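Local coordinates for protein histone-lysine N-methyltransferase, H3 lysine-9 specific SUVH6 (Arabidopsis thaliana, PDB 6A5K) that methylates histone H3 at the H3K9 site using S-adenosylmethionine and, as a plant SUVH protein with an SRA domain, probably also binds methylated non-CG DNA, at residues Lys237-Leu242 / Arg368-Ile373; Pro354-Lys359 / Pro487-Leu492; Phe358-Arg363 / Phe452-Cys457. The protein carries 1 engineered substitution. One frame throughout, in Å; residues are numbered along the deposited sequence.

Interaction 1: residues Lys237-Leu242 / Arg368-Ile373; sequences KYREGL and RCLKSI
The guanidinium groups of Arg239 and Arg368 come together in a surface contact at the side of the SET region. A loop and the end of a strand, with the turn after it, meet through their side chains. Arg239 lies in the link between helix 227-234 and strand 242-244, the outermost strand of a six-stranded mixed sheet. Arg368 belongs to strand 365-369 of the same sheet. The nearest CA atoms, those of Arg239 and Leu370, are 12.8 Å apart, so long side chains must span the gap. Arg239 does so with a fully extended chain whose CG is anti to the backbone N (chi1 -174°). Arg368, also extended, comes from the opposite direction. Arg239 NH2 ends 3.4 Å from Arg368 NH2, and the two guanidinium planes are turned only 24° apart. Both groups are donors, and they are brought together by an anion: each makes a salt bridge to the carboxylate of Glu356 on strand 355-359. A methyl of Leu370, CD2, lies 3.8 Å from Arg239 NH1. Val259 of strand 257-259 is touched by both arginines, and Ser234 of helix 227-234 by Arg239 and Leu370. A type II beta turn from Arg239 to Leu242, with Gly241 at positive phi, leads the chain into strand 242-244. Beyond the strand end, Lys371 N donates to Cys369 SG at 3.5 Å, with an N-H...S angle of 160°.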
loop_
_atom_site.group_PDB
_atom_site.type_symbol
_atom_site.label_atom_id
_atom_site.label_comp_id
_atom_site.label_asym_id
_atom_site.label_seq_id
_atom_site.Cartn_x
_atom_site.Cartn_y
_atom_site.Cartn_z
ATOM N N LYS A 237 -6.505 -18.282 -18.340
ATOM C CA LYS A 237 -7.667 -19.109 -18.627
ATOM C C LYS A 237 -7.771 -20.194 -17.573
ATOM O O LYS A 237 -8.814 -20.403 -16.959
ATOM C CB LYS A 237 -7.555 -19.769 -20.016
ATOM C CG LYS A 237 -7.226 -18.846 -21.196
ATOM C CD LYS A 237 -7.934 -17.502 -21.128
ATOM C CE LYS A 237 -6.975 -16.373 -21.465
ATOM N NZ LYS A 237 -6.112 -16.053 -20.296
ATOM N N TYR A 238 -6.651 -20.884 -17.393
ATOM C CA TYR A 238 -6.585 -22.119 -16.626
ATOM C C TYR A 238 -6.000 -21.927 -15.231
ATOM O O TYR A 238 -5.430 -22.864 -14.671
ATOM C CB TYR A 238 -5.744 -23.140 -17.394
ATOM C CG TYR A 238 -4.313 -22.691 -17.646
ATOM C CD1 TYR A 238 -3.303 -22.982 -16.737
ATOM C CD2 TYR A 238 -3.977 -21.974 -18.790
ATOM C CE1 TYR A 238 -2.003 -22.579 -16.955
ATOM C CE2 TYR A 238 -2.672 -21.568 -19.018
ATOM C CZ TYR A 238 -1.692 -21.874 -18.095
ATOM O OH TYR A 238 -0.393 -21.474 -18.311
ATOM N N ARG A 239 -6.147 -20.725 -14.678
ATOM C CA ARG A 239 -5.455 -20.339 -13.445
ATOM C C ARG A 239 -5.523 -21.394 -12.346
ATOM O O ARG A 239 -6.605 -21.770 -11.885
ATOM C CB ARG A 239 -6.010 -19.025 -12.903
ATOM C CG ARG A 239 -5.217 -18.516 -11.712
ATOM C CD ARG A 239 -5.847 -17.307 -11.078
ATOM N NE ARG A 239 -5.074 -16.867 -9.923
ATOM C CZ ARG A 239 -5.472 -15.931 -9.072
ATOM N NH1 ARG A 239 -6.638 -15.323 -9.242
ATOM N NH2 ARG A 239 -4.698 -15.598 -8.050
ATOM N N GLU A 240 -4.349 -21.867 -11.940
ATOM C CA GLU A 240 -4.235 -22.924 -10.945
ATOM C C GLU A 240 -4.867 -22.536 -9.618
ATOM O O GLU A 240 -4.734 -21.398 -9.164
ATOM C CB GLU A 240 -2.765 -23.295 -10.725
ATOM C CG GLU A 240 -2.278 -24.459 -11.580
ATOM C CD GLU A 240 -1.628 -24.005 -12.872
ATOM O OE1 GLU A 240 -0.793 -23.077 -12.824
ATOM O OE2 GLU A 240 -1.953 -24.574 -13.935
ATOM N N GLY A 241 -5.565 -23.488 -9.008
ATOM C CA GLY A 241 -6.039 -23.335 -7.645
ATOM C C GLY A 241 -7.371 -22.639 -7.433
ATOM O O GLY A 241 -7.847 -22.555 -6.301
ATOM N N LEU A 242 -7.978 -22.141 -8.504
ATOM C CA LEU A 242 -9.263 -21.454 -8.383
ATOM C C LEU A 242 -10.340 -22.384 -7.811
ATOM O O LEU A 242 -10.642 -23.434 -8.382
ATOM C CB LEU A 242 -9.702 -20.898 -9.737
ATOM C CG LEU A 242 -10.952 -20.016 -9.741
ATOM C CD1 LEU A 242 -10.768 -18.828 -8.821
ATOM C CD2 LEU A 242 -11.291 -19.558 -11.157
ATOM N N ARG A 368 -5.735 -11.072 -0.530
ATOM C CA ARG A 368 -4.821 -10.290 -1.362
ATOM C C ARG A 368 -5.589 -9.582 -2.474
ATOM O O ARG A 368 -6.786 -9.826 -2.674
ATOM C CB ARG A 368 -3.714 -11.176 -1.960
ATOM C CG ARG A 368 -4.237 -12.253 -2.922
ATOM C CD ARG A 368 -3.129 -13.242 -3.316
ATOM N NE ARG A 368 -3.654 -14.357 -4.107
ATOM C CZ ARG A 368 -3.024 -15.516 -4.259
ATOM N NH1 ARG A 368 -1.848 -15.712 -3.672
ATOM N NH2 ARG A 368 -3.569 -16.479 -4.993
ATOM N N CYS A 369 -4.894 -8.709 -3.196
ATOM C CA CYS A 369 -5.496 -7.945 -4.285
ATOM C C CYS A 369 -4.843 -8.296 -5.620
ATOM O O CYS A 369 -3.633 -8.505 -5.684
ATOM C CB CYS A 369 -5.368 -6.447 -4.008
ATOM S SG CYS A 369 -6.139 -5.385 -5.245
ATOM N N LEU A 370 -5.643 -8.366 -6.683
ATOM C CA LEU A 370 -5.121 -8.742 -7.998
ATOM C C LEU A 370 -4.284 -7.636 -8.635
ATOM O O LEU A 370 -3.534 -7.888 -9.572
ATOM C CB LEU A 370 -6.259 -9.130 -8.944
ATOM C CG LEU A 370 -6.964 -10.463 -8.679
ATOM C CD1 LEU A 370 -8.021 -10.733 -9.745
ATOM C CD2 LEU A 370 -5.955 -11.598 -8.632
ATOM N N LYS A 371 -4.403 -6.412 -8.138
ATOM C CA LYS A 371 -3.511 -5.357 -8.612
ATOM C C LYS A 371 -2.818 -4.635 -7.465
ATOM O O LYS A 371 -3.106 -4.881 -6.293
ATOM C CB LYS A 371 -4.273 -4.359 -9.486
ATOM C CG LYS A 371 -5.218 -3.455 -8.735
ATOM C CD LYS A 371 -6.149 -2.717 -9.690
ATOM C CE LYS A 371 -6.565 -3.602 -10.860
ATOM N NZ LYS A 371 -7.469 -2.894 -11.813
ATOM N N SER A 372 -1.888 -3.753 -7.811
ATOM C CA SER A 372 -1.174 -2.992 -6.801
ATOM C C SER A 372 -2.117 -2.010 -6.119
ATOM O O SER A 372 -3.112 -1.579 -6.701
ATOM C CB SER A 372 0.031 -2.265 -7.415
ATOM O OG SER A 372 -0.372 -1.312 -8.378
ATOM N N ILE A 373 -1.809 -1.680 -4.873
ATOM C CA ILE A 373 -2.655 -0.782 -4.098
ATOM C C ILE A 373 -1.884 0.475 -3.700
ATOM O O ILE A 373 -0.886 0.391 -2.988
ATOM C CB ILE A 373 -3.193 -1.478 -2.837
ATOM C CG1 ILE A 373 -4.070 -2.678 -3.219
ATOM C CG2 ILE A 373 -3.990 -0.491 -1.982
ATOM C CD1 ILE A 373 -4.415 -3.567 -2.036
#

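Interaction 2: residues Pro354-Lys359 / Pro487-Leu492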
loop_
_atom_site.group_PDB
_atom_site.type_symbol
_atom_site.label_atom_id
_atom_site.label_comp_id
_atom_site.label_asym_id
_atom_site.label_seq_id
_atom_site.Cartn_x
_atom_site.Cartn_y
_atom_site.Cartn_z
ATOM N N PRO A 354 -9.975 -5.103 -6.692
ATOM C CA PRO A 354 -10.247 -6.521 -6.961
ATOM C C PRO A 354 -9.613 -7.434 -5.908
ATOM O O PRO A 354 -8.436 -7.782 -6.008
ATOM C CB PRO A 354 -9.621 -6.741 -8.340
ATOM C CG PRO A 354 -8.512 -5.748 -8.408
ATOM C CD PRO A 354 -8.960 -4.548 -7.604
ATOM N N LEU A 355 -10.394 -7.810 -4.901
ATOM C CA LEU A 355 -9.892 -8.662 -3.827
ATOM C C LEU A 355 -10.153 -10.136 -4.100
ATOM O O LEU A 355 -11.077 -10.497 -4.839
ATOM C CB LEU A 355 -10.524 -8.272 -2.489
ATOM C CG LEU A 355 -10.397 -6.807 -2.072
ATOM C CD1 LEU A 355 -11.071 -6.578 -0.730
ATOM C CD2 LEU A 355 -8.930 -6.386 -2.022
ATOM N N GLU A 356 -9.324 -10.982 -3.501
ATOM C CA GLU A 356 -9.565 -12.420 -3.493
ATOM C C GLU A 356 -9.025 -13.017 -2.197
ATOM O O GLU A 356 -8.120 -12.446 -1.577
ATOM C CB GLU A 356 -8.928 -13.092 -4.715
ATOM C CG GLU A 356 -7.443 -13.375 -4.596
ATOM C CD GLU A 356 -6.875 -14.048 -5.841
ATOM O OE1 GLU A 356 -7.625 -14.222 -6.829
ATOM O OE2 GLU A 356 -5.678 -14.409 -5.833
ATOM N N ILE A 357 -9.604 -14.135 -1.760
ATOM C CA ILE A 357 -9.019 -14.865 -0.645
ATOM C C ILE A 357 -8.214 -16.040 -1.179
ATOM O O ILE A 357 -8.479 -16.560 -2.273
ATOM C CB ILE A 357 -10.071 -15.362 0.377
ATOM C CG1 ILE A 357 -10.971 -16.454 -0.217
ATOM C CG2 ILE A 357 -10.892 -14.191 0.914
ATOM C CD1 ILE A 357 -11.845 -17.140 0.825
ATOM N N PHE A 358 -7.207 -16.443 -0.413
ATOM C CA PHE A 358 -6.307 -17.482 -0.876
ATOM C C PHE A 358 -5.758 -18.278 0.296
ATOM O O PHE A 358 -5.732 -17.796 1.426
ATOM C CB PHE A 358 -5.156 -16.876 -1.690
ATOM C CG PHE A 358 -4.151 -16.128 -0.856
ATOM C CD1 PHE A 358 -4.422 -14.844 -0.402
ATOM C CD2 PHE A 358 -2.936 -16.712 -0.523
ATOM C CE1 PHE A 358 -3.493 -14.154 0.373
ATOM C CE2 PHE A 358 -2.011 -16.034 0.247
ATOM C CZ PHE A 358 -2.294 -14.752 0.702
ATOM N N LYS A 359 -5.306 -19.494 0.021
ATOM C CA LYS A 359 -4.780 -20.335 1.087
ATOM C C LYS A 359 -3.284 -20.115 1.320
ATOM O O LYS A 359 -2.477 -20.157 0.385
ATOM C CB LYS A 359 -5.041 -21.811 0.781
ATOM C CG LYS A 359 -4.854 -22.725 1.981
ATOM C CD LYS A 359 -5.821 -22.368 3.092
ATOM C CE LYS A 359 -6.295 -23.604 3.845
ATOM N NZ LYS A 359 -5.174 -24.473 4.302
ATOM N N PRO A 487 2.479 -4.167 -3.532
ATOM C CA PRO A 487 2.608 -4.914 -4.787
ATOM C C PRO A 487 1.386 -5.777 -5.028
ATOM O O PRO A 487 0.729 -6.158 -4.060
ATOM C CB PRO A 487 3.852 -5.790 -4.560
ATOM C CG PRO A 487 4.579 -5.148 -3.411
ATOM C CD PRO A 487 3.513 -4.547 -2.553
ATOM N N PRO A 488 1.081 -6.091 -6.297
ATOM C CA PRO A 488 -0.042 -6.999 -6.545
ATOM C C PRO A 488 0.208 -8.353 -5.896
ATOM O O PRO A 488 1.361 -8.800 -5.844
ATOM C CB PRO A 488 -0.092 -7.106 -8.076
ATOM C CG PRO A 488 1.271 -6.714 -8.532
ATOM C CD PRO A 488 1.776 -5.707 -7.537
ATOM N N LEU A 489 -0.857 -8.946 -5.364
ATOM C CA LEU A 489 -0.871 -10.307 -4.815
ATOM C C LEU A 489 -0.112 -10.454 -3.499
ATOM O O LEU A 489 0.036 -11.563 -2.999
ATOM C CB LEU A 489 -0.327 -11.304 -5.849
ATOM C CG LEU A 489 -1.110 -11.373 -7.165
ATOM C CD1 LEU A 489 -0.370 -12.220 -8.192
ATOM C CD2 LEU A 489 -2.524 -11.910 -6.941
ATOM N N GLN A 490 0.379 -9.349 -2.939
ATOM C CA GLN A 490 0.982 -9.396 -1.610
ATOM C C GLN A 490 -0.125 -9.548 -0.574
ATOM O O GLN A 490 -1.157 -8.873 -0.665
ATOM C CB GLN A 490 1.811 -8.136 -1.323
ATOM C CG GLN A 490 2.422 -8.105 0.078
ATOM C CD GLN A 490 3.324 -6.902 0.322
ATOM O OE1 GLN A 490 2.925 -5.928 0.969
ATOM N NE2 GLN A 490 4.556 -6.974 -0.179
ATOM N N GLU A 491 0.073 -10.432 0.402
ATOM C CA GLU A 491 -0.969 -10.633 1.405
ATOM C C GLU A 491 -1.230 -9.335 2.178
ATOM O O GLU A 491 -0.292 -8.641 2.594
ATOM C CB GLU A 491 -0.600 -11.758 2.373
ATOM C CG GLU A 491 -1.733 -12.100 3.343
ATOM C CD GLU A 491 -1.446 -13.315 4.209
ATOM O OE1 GLU A 491 -0.353 -13.914 4.086
ATOM O OE2 GLU A 491 -2.327 -13.672 5.017
ATOM N N LEU A 492 -2.509 -9.007 2.343
ATOM C CA LEU A 492 -2.934 -7.865 3.146
ATOM C C LEU A 492 -3.110 -8.280 4.609
ATOM O O LEU A 492 -3.750 -9.290 4.892
ATOM C CB LEU A 492 -4.244 -7.294 2.605
ATOM C CG LEU A 492 -4.305 -7.024 1.102
ATOM C CD1 LEU A 492 -5.687 -6.498 0.721
ATOM C CD2 LEU A 492 -3.231 -6.023 0.727
#
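Glu356 OE2 is gripped by two arginines while a leucine methyl, Leu489 CD2, sits 4.2 Å from the same oxygen. Its salt bridges go to Arg368 NE and Arg239 NH2, both charged partners beyond the two segments. Two bonds hold this oxygen in place, and the paired positive charges would probably favour the ionised form. The chain of Glu356 is extended beyond CG, which carries the acid out from its strand to the two arginines, with Leu489 beside it. Leu489 is the third residue of a type II beta turn from Pro487 to Gln490 and has positive phi (71°). The turn's own bond, Gln490 N to Pro487 O, is weak at 3.4 Å. Strands 355-359 and 491-494 belong to the six-stranded mixed sheet of the SET region but are not neighbours in it, because strand 365-369 runs between them. The contact therefore rests on side chains that reach past that strand. Phe358 meets Glu491 by the edge of its ring. Its CZ lies 3.8 Å from Glu491 CG, and Glu491 CB also lies in the ring plane. The carboxylate plane stands 79° from the ring. Glu491 has its CG anti to the backbone N (chi1 -174°), which carries the chain across the CZ corner of the ring, at about a right angle to the Phe358 side chain. Its two oxygens go to Arg363 and Asn454, next to the bound S-adenosylmethionine. Phe358 also makes a cation-pi contact with Arg368. Deeper in, Leu355 CD2 packs against Leu492 CD1 at 4.2 Å, methyl to methyl.

Interaction 3: residues Phe358-Arg363 / Phe452-Cys457. With ZN (zinc ion), chain E; SAM (S-adenosylmethionine), chain F.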
loop_
_atom_site.group_PDB
_atom_site.type_symbol
_atom_site.label_atom_id
_atom_site.label_comp_id
_atom_site.label_asym_id
_atom_site.label_seq_id
_atom_site.Cartn_x
_atom_site.Cartn_y
_atom_site.Cartn_z
ATOM N N PHE A 358 -7.207 -16.443 -0.413
ATOM C CA PHE A 358 -6.307 -17.482 -0.876
ATOM C C PHE A 358 -5.758 -18.278 0.296
ATOM O O PHE A 358 -5.732 -17.796 1.426
ATOM C CB PHE A 358 -5.156 -16.876 -1.690
ATOM C CG PHE A 358 -4.151 -16.128 -0.856
ATOM C CD1 PHE A 358 -4.422 -14.844 -0.402
ATOM C CD2 PHE A 358 -2.936 -16.712 -0.523
ATOM C CE1 PHE A 358 -3.493 -14.154 0.373
ATOM C CE2 PHE A 358 -2.011 -16.034 0.247
ATOM C CZ PHE A 358 -2.294 -14.752 0.702
ATOM N N LYS A 359 -5.306 -19.494 0.021
ATOM C CA LYS A 359 -4.780 -20.335 1.087
ATOM C C LYS A 359 -3.284 -20.115 1.320
ATOM O O LYS A 359 -2.477 -20.157 0.385
ATOM C CB LYS A 359 -5.041 -21.811 0.781
ATOM C CG LYS A 359 -4.854 -22.725 1.981
ATOM C CD LYS A 359 -5.821 -22.368 3.092
ATOM C CE LYS A 359 -6.295 -23.604 3.845
ATOM N NZ LYS A 359 -5.174 -24.473 4.302
ATOM N N THR A 360 -2.927 -19.878 2.577
ATOM C CA THR A 360 -1.531 -19.757 2.978
ATOM C C THR A 360 -1.076 -21.102 3.510
ATOM O O THR A 360 -1.903 -21.985 3.731
ATOM C CB THR A 360 -1.322 -18.693 4.071
ATOM O OG1 THR A 360 -1.905 -19.159 5.293
ATOM C CG2 THR A 360 -1.948 -17.367 3.676
ATOM N N LYS A 361 0.224 -21.259 3.739
ATOM C CA LYS A 361 0.725 -22.522 4.271
ATOM C C LYS A 361 0.509 -22.672 5.782
ATOM O O LYS A 361 0.265 -23.778 6.265
ATOM C CB LYS A 361 2.215 -22.683 3.948
ATOM C CG LYS A 361 2.537 -22.651 2.461
ATOM C CD LYS A 361 3.994 -22.996 2.217
ATOM C CE LYS A 361 4.620 -22.063 1.203
ATOM N NZ LYS A 361 4.370 -20.636 1.552
ATOM N N SER A 362 0.596 -21.577 6.534
ATOM C CA SER A 362 0.560 -21.704 7.990
ATOM C C SER A 362 -0.511 -20.869 8.703
ATOM O O SER A 362 -0.679 -20.999 9.915
ATOM C CB SER A 362 1.940 -21.371 8.573
ATOM O OG SER A 362 2.268 -20.004 8.425
ATOM N N ARG A 363 -1.244 -20.037 7.970
ATOM C CA ARG A 363 -2.218 -19.146 8.604
ATOM C C ARG A 363 -3.613 -19.261 7.999
ATOM O O ARG A 363 -4.395 -18.314 8.061
ATOM C CB ARG A 363 -1.732 -17.690 8.524
ATOM C CG ARG A 363 -0.500 -17.415 9.368
ATOM C CD ARG A 363 0.090 -16.014 9.115
ATOM N NE ARG A 363 0.185 -15.715 7.685
ATOM C CZ ARG A 363 1.044 -16.287 6.849
ATOM N NH1 ARG A 363 1.904 -17.188 7.292
ATOM N NH2 ARG A 363 1.033 -15.961 5.562
ATOM N N PHE A 452 -11.285 -12.380 6.771
ATOM C CA PHE A 452 -10.194 -13.256 6.336
ATOM C C PHE A 452 -8.815 -12.601 6.389
ATOM O O PHE A 452 -7.808 -13.265 6.143
ATOM C CB PHE A 452 -10.458 -13.764 4.916
ATOM C CG PHE A 452 -11.538 -14.798 4.833
ATOM C CD1 PHE A 452 -12.740 -14.516 4.204
ATOM C CD2 PHE A 452 -11.348 -16.060 5.376
ATOM C CE1 PHE A 452 -13.741 -15.473 4.122
ATOM C CE2 PHE A 452 -12.344 -17.025 5.296
ATOM C CZ PHE A 452 -13.540 -16.731 4.669
ATOM N N ILE A 453 -8.758 -11.309 6.709
ATOM C CA ILE A 453 -7.465 -10.606 6.768
ATOM C C ILE A 453 -6.661 -11.054 7.993
ATOM O O ILE A 453 -7.134 -10.962 9.132
ATOM C CB ILE A 453 -7.646 -9.071 6.803
ATOM C CG1 ILE A 453 -8.445 -8.599 5.585
ATOM C CG2 ILE A 453 -6.283 -8.363 6.853
ATOM C CD1 ILE A 453 -8.867 -7.138 5.665
ATOM N N ASN A 454 -5.457 -11.564 7.749
ATOM C CA ASN A 454 -4.616 -12.105 8.811
ATOM C C ASN A 454 -3.840 -11.035 9.574
ATOM O O ASN A 454 -3.787 -9.886 9.164
ATOM C CB ASN A 454 -3.643 -13.141 8.229
ATOM C CG ASN A 454 -4.327 -14.465 7.918
ATOM O OD1 ASN A 454 -5.242 -14.876 8.629
ATOM N ND2 ASN A 454 -3.891 -15.131 6.855
ATOM N N HIS A 455 -3.243 -11.426 10.690
ATOM C CA HIS A 455 -2.401 -10.520 11.460
ATOM C C HIS A 455 -0.964 -10.494 10.943
ATOM O O HIS A 455 -0.428 -11.525 10.519
ATOM C CB HIS A 455 -2.378 -10.918 12.937
ATOM C CG HIS A 455 -1.227 -10.323 13.691
ATOM N ND1 HIS A 455 -1.275 -9.056 14.234
ATOM C CD2 HIS A 455 0.017 -10.799 13.952
ATOM C CE1 HIS A 455 -0.120 -8.785 14.819
ATOM N NE2 HIS A 455 0.683 -9.824 14.661
ATOM N N SER A 456 -0.335 -9.326 11.008
ATOM C CA SER A 456 1.112 -9.249 10.838
ATOM C C SER A 456 1.742 -8.268 11.825
ATOM O O SER A 456 1.143 -7.240 12.176
ATOM C CB SER A 456 1.474 -8.841 9.411
ATOM O OG SER A 456 2.886 -8.754 9.262
ATOM N N CYS A 457 2.947 -8.593 12.277
ATOM C CA CYS A 457 3.708 -7.698 13.141
ATOM C C CYS A 457 4.372 -6.597 12.320
ATOM O O CYS A 457 4.875 -5.620 12.867
ATOM C CB CYS A 457 4.754 -8.477 13.932
ATOM S SG CYS A 457 4.039 -9.740 15.001
HETATM ZN ZN ZN E . 4.473 -11.877 13.957
HETATM N N SAM F . -6.795 -17.306 8.553
HETATM C CA SAM F . -8.227 -17.149 8.868
HETATM C C SAM F . -9.123 -18.160 8.151
HETATM O O SAM F . -10.357 -18.064 8.214
HETATM O OXT SAM F . -8.638 -19.084 7.491
HETATM C CB SAM F . -8.692 -15.729 8.548
HETATM C CG SAM F . -8.278 -14.752 9.640
HETATM S SD SAM F . -9.209 -15.158 11.136
HETATM C CE SAM F . -9.958 -13.560 11.426
HETATM C "C5'" SAM F . -7.998 -15.116 12.468
HETATM C "C4'" SAM F . -7.301 -16.456 12.601
HETATM O "O4'" SAM F . -6.352 -16.610 11.554
HETATM C "C3'" SAM F . -6.530 -16.544 13.904
HETATM O "O3'" SAM F . -7.335 -17.060 14.938
HETATM C "C2'" SAM F . -5.423 -17.495 13.529
HETATM O "O2'" SAM F . -5.943 -18.805 13.566
HETATM C "C1'" SAM F . -5.162 -17.162 12.077
HETATM N N9 SAM F . -4.079 -16.160 11.980
HETATM C C8 SAM F . -4.171 -14.876 11.512
HETATM N N7 SAM F . -2.946 -14.291 11.598
HETATM C C5 SAM F . -2.079 -15.185 12.132
HETATM C C6 SAM F . -0.724 -15.126 12.440
HETATM N N6 SAM F . -0.015 -14.017 12.217
HETATM N N1 SAM F . -0.112 -16.224 13.002
HETATM C C2 SAM F . -0.829 -17.381 13.237
HETATM N N3 SAM F . -2.172 -17.440 12.920
HETATM C C4 SAM F . -2.785 -16.366 12.372
#
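Arg363 and Asn454 stand side by side against S-adenosylmethionine. Arg363 CB is 3.7 Å from Asn454 ND2. Further out, Arg363 bends at chi3 (-46°), bringing its CD over the face of the adenine, 3.5 Å from C6, while its NH2 pairs with Glu491. A chi1 of -76° turns the amide of Asn454 into the space between that acid and the cofactor. ND2 is held by Glu491 OE2, which fixes the flip of the amide. Asn454 OD1 then accepts from the amino N of S-adenosylmethionine at 2.9 Å, and Arg363 O lies 2.6 Å from the same N. With an alanine here instead of Asn454, the cofactor's amino group would probably lose one of its acceptors and Glu491 OE2 its amide partner. Asn454 and His455 begin the Asn-His-Ser-Cys sequence characteristic of SET domains, part of the SET pseudoknot together with strand 491-494. The backbone of His455 reads the adenine edge: its N donates to N7 at 3.0 Å, and its O accepts from N6 at 3.0 Å. The imidazole meets N6 with its edge. Its NE2 donates to Cys457 SG at 3.4 Å, near the ring plane. Cys457 SG binds a zinc ion, completed by Cys515, Cys517 and Cys522. Across the site, Thr360 OG1 hydrogen-bonds Gly364 O and accepts from Arg363 N at 2.9 Å, an ST motif shaping this loop.

In the fold
The three contacts follow one six-stranded mixed sheet from near its edge strand 242-244 to strand 454-455 at the cofactor pocket. Centres of interactions 1 and 2 are about 7 Å apart, those of 2 and 3 about 10 Å, and those of 1 and 3 about 16 Å. Along the chain the segments run 237-242, 354-359, 358-363, 368-373, 452-457, 487-492, so interaction 1 crosses both others. Interactions 2 and 3 share Phe358 and Lys359 on strand 355-359. Polar side chains join neighbours: Glu356 ties interaction 2 to interaction 1, and Glu491 ties it to interaction 3. A relay of salt bridges and the Phe358 ring thus joins the link after helix 227-234 to the S-adenosylmethionine site.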